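Long-range contact in endo-beta-1,4-glucanase (Cryptopygus antarcticus, PDB 5H4U), which hydrolyses internal beta-1,4-glucosidic linkages in cellulose, lichenan and barley beta-glucan, releasing mainly short cello-oligosaccharides: residues 100-112 with 117-129. Residues are numbered along the deposited sequence; the frame is centred on the assembly and turned at random.
Sequences SQTCCACYEMTFT and SGQKMIVQVTNTG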
loop_
_atom_site.group_PDB
_atom_site.type_symbol
_atom_site.label_atom_id
_atom_site.label_comp_id
_atom_site.label_asym_id
_atom_site.label_seq_id
_atom_site.Cartn_x
_atom_site.Cartn_y
_atom_site.Cartn_z
ATOM N N SER A 100 13.359 -3.874 -10.083
ATOM C CA SER A 100 13.007 -4.612 -11.279
ATOM C C SER A 100 12.370 -5.954 -10.942
ATOM O O SER A 100 11.583 -6.476 -11.734
ATOM C CB SER A 100 14.245 -4.798 -12.146
ATOM O OG SER A 100 15.291 -5.390 -11.401
ATOM N N GLN A 101 12.629 -6.483 -9.754
ATOM C CA GLN A 101 12.040 -7.752 -9.365
ATOM C C GLN A 101 10.803 -7.623 -8.491
ATOM O O GLN A 101 10.026 -8.578 -8.417
ATOM C CB GLN A 101 13.075 -8.587 -8.603
ATOM C CG GLN A 101 13.783 -9.654 -9.400
ATOM C CD GLN A 101 14.280 -10.729 -8.478
ATOM O OE1 GLN A 101 13.497 -11.601 -8.039
ATOM N NE2 GLN A 101 15.582 -10.663 -8.126
ATOM N N THR A 102 10.570 -6.475 -7.863
ATOM C CA THR A 102 9.458 -6.333 -6.930
ATOM C C THR A 102 8.348 -5.424 -7.426
ATOM O O THR A 102 7.197 -5.631 -7.046
ATOM C CB THR A 102 9.946 -5.814 -5.570
ATOM O OG1 THR A 102 10.577 -4.544 -5.731
ATOM C CG2 THR A 102 10.937 -6.776 -4.969
ATOM N N CYS A 103 8.656 -4.443 -8.268
ATOM C CA CYS A 103 7.651 -3.475 -8.672
ATOM C C CYS A 103 6.514 -4.140 -9.436
ATOM O O CYS A 103 6.729 -4.805 -10.460
ATOM C CB CYS A 103 8.283 -2.354 -9.493
ATOM S SG CYS A 103 8.775 -0.913 -8.448
ATOM N N CYS A 104 5.307 -3.985 -8.891
ATOM C CA CYS A 104 4.066 -4.544 -9.413
ATOM C C CYS A 104 4.019 -6.061 -9.344
ATOM O O CYS A 104 3.190 -6.682 -10.006
ATOM C CB CYS A 104 3.801 -4.054 -10.840
ATOM S SG CYS A 104 3.889 -2.270 -10.881
ATOM N N ALA A 105 4.882 -6.673 -8.549
ATOM C CA ALA A 105 4.737 -8.081 -8.265
ATOM C C ALA A 105 3.687 -8.262 -7.183
ATOM O O ALA A 105 3.491 -7.396 -6.323
ATOM C CB ALA A 105 6.062 -8.683 -7.822
ATOM N N CYS A 106 2.991 -9.382 -7.245
ATOM C CA CYS A 106 1.990 -9.712 -6.246
ATOM C C CYS A 106 2.446 -10.845 -5.352
ATOM O O CYS A 106 3.094 -11.803 -5.793
ATOM C CB CYS A 106 0.649 -10.086 -6.870
ATOM S SG CYS A 106 -0.135 -8.662 -7.560
ATOM N N TYR A 107 2.060 -10.739 -4.103
ATOM C CA TYR A 107 2.376 -11.750 -3.125
ATOM C C TYR A 107 1.085 -12.062 -2.390
ATOM O O TYR A 107 0.287 -11.157 -2.127
ATOM C CB TYR A 107 3.499 -11.252 -2.193
ATOM C CG TYR A 107 4.742 -10.821 -2.963
ATOM C CD1 TYR A 107 4.798 -9.593 -3.594
ATOM C CD2 TYR A 107 5.849 -11.661 -3.078
ATOM C CE1 TYR A 107 5.897 -9.218 -4.304
ATOM C CE2 TYR A 107 6.960 -11.285 -3.786
ATOM C CZ TYR A 107 6.979 -10.057 -4.395
ATOM O OH TYR A 107 8.089 -9.636 -5.095
ATOM N N GLU A 108 0.824 -13.346 -2.167
ATOM C CA GLU A 108 -0.234 -13.750 -1.256
ATOM C C GLU A 108 0.395 -14.260 0.033
ATOM O O GLU A 108 1.337 -15.062 0.008
ATOM C CB GLU A 108 -1.175 -14.785 -1.855
ATOM C CG GLU A 108 -1.002 -16.146 -1.294
ATOM C CD GLU A 108 -2.075 -17.111 -1.743
ATOM O OE1 GLU A 108 -2.420 -17.953 -0.888
ATOM O OE2 GLU A 108 -2.599 -17.011 -2.889
ATOM N N MET A 109 -0.082 -13.737 1.150
ATOM C CA MET A 109 0.489 -14.000 2.456
ATOM C C MET A 109 -0.570 -14.582 3.379
ATOM O O MET A 109 -1.751 -14.205 3.318
ATOM C CB MET A 109 1.134 -12.705 3.056
ATOM C CG MET A 109 0.343 -11.355 2.953
ATOM S SD MET A 109 1.385 -9.858 3.294
ATOM C CE MET A 109 0.352 -8.843 4.284
ATOM N N THR A 110 -0.137 -15.534 4.197
ATOM C CA THR A 110 -0.930 -16.069 5.286
ATOM C C THR A 110 -0.399 -15.448 6.566
ATOM O O THR A 110 0.786 -15.592 6.892
ATOM C CB THR A 110 -0.851 -17.591 5.372
ATOM O OG1 THR A 110 -1.235 -18.153 4.118
ATOM C CG2 THR A 110 -1.815 -18.096 6.444
ATOM N N PHE A 111 -1.263 -14.725 7.264
ATOM C CA PHE A 111 -0.846 -14.132 8.516
ATOM C C PHE A 111 -0.585 -15.213 9.544
ATOM O O PHE A 111 -1.286 -16.230 9.604
ATOM C CB PHE A 111 -1.874 -13.121 8.986
ATOM C CG PHE A 111 -1.939 -11.948 8.087
ATOM C CD1 PHE A 111 -0.882 -11.067 8.041
ATOM C CD2 PHE A 111 -3.006 -11.769 7.242
ATOM C CE1 PHE A 111 -0.912 -10.007 7.209
ATOM C CE2 PHE A 111 -3.046 -10.720 6.411
ATOM C CZ PHE A 111 -1.998 -9.822 6.390
ATOM N N THR A 112 0.455 -14.992 10.338
ATOM C CA THR A 112 1.007 -16.021 11.194
ATOM C C THR A 112 0.830 -15.764 12.693
ATOM O O THR A 112 0.985 -16.692 13.480
ATOM C CB THR A 112 2.500 -16.190 10.816
ATOM O OG1 THR A 112 2.604 -17.023 9.682
ATOM C CG2 THR A 112 3.334 -16.770 11.893
ATOM N N SER A 117 -4.421 -14.250 12.441
ATOM C CA SER A 117 -3.640 -15.445 12.121
ATOM C C SER A 117 -4.468 -16.447 11.329
ATOM O O SER A 117 -5.610 -16.742 11.689
ATOM C CB SER A 117 -3.131 -16.094 13.402
ATOM O OG SER A 117 -2.222 -17.138 13.113
ATOM N N GLY A 118 -3.898 -16.952 10.241
ATOM C CA GLY A 118 -4.597 -17.853 9.366
ATOM C C GLY A 118 -5.269 -17.185 8.192
ATOM O O GLY A 118 -5.584 -17.864 7.205
ATOM N N GLN A 119 -5.512 -15.878 8.279
ATOM C CA GLN A 119 -6.161 -15.148 7.209
ATOM C C GLN A 119 -5.177 -14.858 6.082
ATOM O O GLN A 119 -3.955 -14.853 6.259
ATOM C CB GLN A 119 -6.780 -13.838 7.723
ATOM C CG GLN A 119 -7.808 -14.004 8.828
ATOM C CD GLN A 119 -8.437 -12.678 9.266
ATOM O OE1 GLN A 119 -8.543 -11.738 8.478
ATOM N NE2 GLN A 119 -8.862 -12.603 10.530
ATOM N N LYS A 120 -5.736 -14.653 4.901
ATOM C CA LYS A 120 -4.992 -14.583 3.663
ATOM C C LYS A 120 -5.193 -13.208 3.053
ATOM O O LYS A 120 -6.332 -12.781 2.836
ATOM C CB LYS A 120 -5.458 -15.637 2.670
ATOM C CG LYS A 120 -5.045 -17.052 2.911
ATOM C CD LYS A 120 -4.732 -17.647 1.536
ATOM C CE LYS A 120 -5.176 -19.098 1.361
ATOM N NZ LYS A 120 -5.949 -19.259 0.081
ATOM N N MET A 121 -4.098 -12.529 2.744
ATOM C CA MET A 121 -4.204 -11.266 2.039
ATOM C C MET A 121 -3.287 -11.282 0.828
ATOM O O MET A 121 -2.141 -11.736 0.904
ATOM C CB MET A 121 -3.850 -10.094 2.929
ATOM C CG MET A 121 -4.049 -8.775 2.240
ATOM S SD MET A 121 -3.481 -7.392 3.236
ATOM C CE MET A 121 -4.132 -6.020 2.266
ATOM N N ILE A 122 -3.775 -10.739 -0.277
ATOM C CA ILE A 122 -3.019 -10.673 -1.515
ATOM C C ILE A 122 -2.767 -9.203 -1.803
ATOM O O ILE A 122 -3.709 -8.394 -1.856
ATOM C CB ILE A 122 -3.767 -11.361 -2.661
ATOM C CG1 ILE A 122 -4.147 -12.776 -2.235
ATOM C CG2 ILE A 122 -2.907 -11.422 -3.894
ATOM C CD1 ILE A 122 -4.920 -13.539 -3.261
ATOM N N VAL A 123 -1.491 -8.842 -1.918
ATOM C CA VAL A 123 -1.115 -7.455 -2.154
ATOM C C VAL A 123 -0.341 -7.371 -3.457
ATOM O O VAL A 123 0.352 -8.313 -3.867
ATOM C CB VAL A 123 -0.302 -6.844 -0.982
ATOM C CG1 VAL A 123 -1.127 -6.865 0.282
ATOM C CG2 VAL A 123 0.990 -7.588 -0.772
ATOM N N GLN A 124 -0.482 -6.230 -4.119
ATOM C CA GLN A 124 0.426 -5.830 -5.172
ATOM C C GLN A 124 1.389 -4.786 -4.625
ATOM O O GLN A 124 0.975 -3.823 -3.965
ATOM C CB GLN A 124 -0.310 -5.274 -6.381
ATOM C CG GLN A 124 0.657 -5.026 -7.540
ATOM C CD GLN A 124 0.003 -4.404 -8.736
ATOM O OE1 GLN A 124 -1.050 -3.786 -8.626
ATOM N NE2 GLN A 124 0.641 -4.536 -9.893
ATOM N N VAL A 125 2.673 -4.993 -4.901
ATOM C CA VAL A 125 3.714 -4.101 -4.427
ATOM C C VAL A 125 3.768 -2.911 -5.379
ATOM O O VAL A 125 3.903 -3.080 -6.599
ATOM C CB VAL A 125 5.057 -4.837 -4.355
ATOM C CG1 VAL A 125 6.202 -3.872 -4.050
ATOM C CG2 VAL A 125 4.983 -5.982 -3.359
ATOM N N THR A 126 3.602 -1.703 -4.833
ATOM C CA THR A 126 3.689 -0.487 -5.629
ATOM C C THR A 126 4.805 0.451 -5.162
ATOM O O THR A 126 5.018 1.509 -5.775
ATOM C CB THR A 126 2.342 0.247 -5.630
ATOM O OG1 THR A 126 2.044 0.734 -4.318
ATOM C CG2 THR A 126 1.262 -0.727 -6.035
ATOM N N ASN A 127 5.538 0.088 -4.113
ATOM C CA ASN A 127 6.483 1.019 -3.528
ATOM C C ASN A 127 7.581 0.242 -2.839
ATOM O O ASN A 127 7.380 -0.888 -2.396
ATOM C CB ASN A 127 5.801 1.939 -2.509
ATOM C CG ASN A 127 6.706 3.033 -2.043
ATOM O OD1 ASN A 127 7.157 3.861 -2.839
ATOM N ND2 ASN A 127 7.031 3.022 -0.763
ATOM N N THR A 128 8.727 0.878 -2.696
ATOM C CA THR A 128 9.822 0.308 -1.933
ATOM C C THR A 128 9.940 1.044 -0.616
ATOM O O THR A 128 10.017 2.275 -0.597
ATOM C CB THR A 128 11.145 0.385 -2.691
ATOM O OG1 THR A 128 11.063 -0.429 -3.864
ATOM C CG2 THR A 128 12.255 -0.127 -1.803
ATOM N N GLY A 129 9.944 0.285 0.481
ATOM C CA GLY A 129 10.060 0.843 1.813
ATOM C C GLY A 129 11.507 1.089 2.208
ATOM O O GLY A 129 12.383 1.309 1.370
#
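Y107 and V125 meet on the inner face of an antiparallel beta hairpin, strands 106-111 and 120-128, within the curled sheet of the family 45 double-psi beta-barrel. The ring atom Y107 CE1 lies 3.5 Å from V125 CG2. F137 meets the Y107 ring edge-to-face and also touches V125. Its strand 135-140 carries D138, the inferred proton donor. Further along this face, F111 CE2 reaches M121 CB at 3.6 Å. M121 has CG anti to its backbone N (chi1 -176°), and its extended chain runs away from strand 106-111 to L139. M109 also touches L139.

Beneath these side chains the two backbones pair antiparallel. Y107 with V123 and M109 with M121 are hydrogen-bonded pairs, each closed by two N-H...O bonds. C106 with Q124, E108 with I122 and T110 with K120 are non-hydrogen-bonded pairs. Their side chains lie on the other face. There E108 CB rests 3.6 Å from I122 CG1, and E108 OE1 forms a long salt bridge with K120 NZ at 3.9 Å.

At the other end, the Q124 aliphatic chain runs alongside C106 SG, which forms a disulfide with C209. Q124 OE1 is hydrogen-bonded to S217 OG, and NE2 donates a hydrogen bond to C219 O. Q124 NE2 also makes a weak hydrogen bond to C104 O at 3.3 Å. A leucine here would probably leave S217 OG, C219 O and C104 O without their amide partner. In the T102-A105 type II turn, C104 N donates to V125 O at 2.8 Å, tilted 23° from the carbonyl plane.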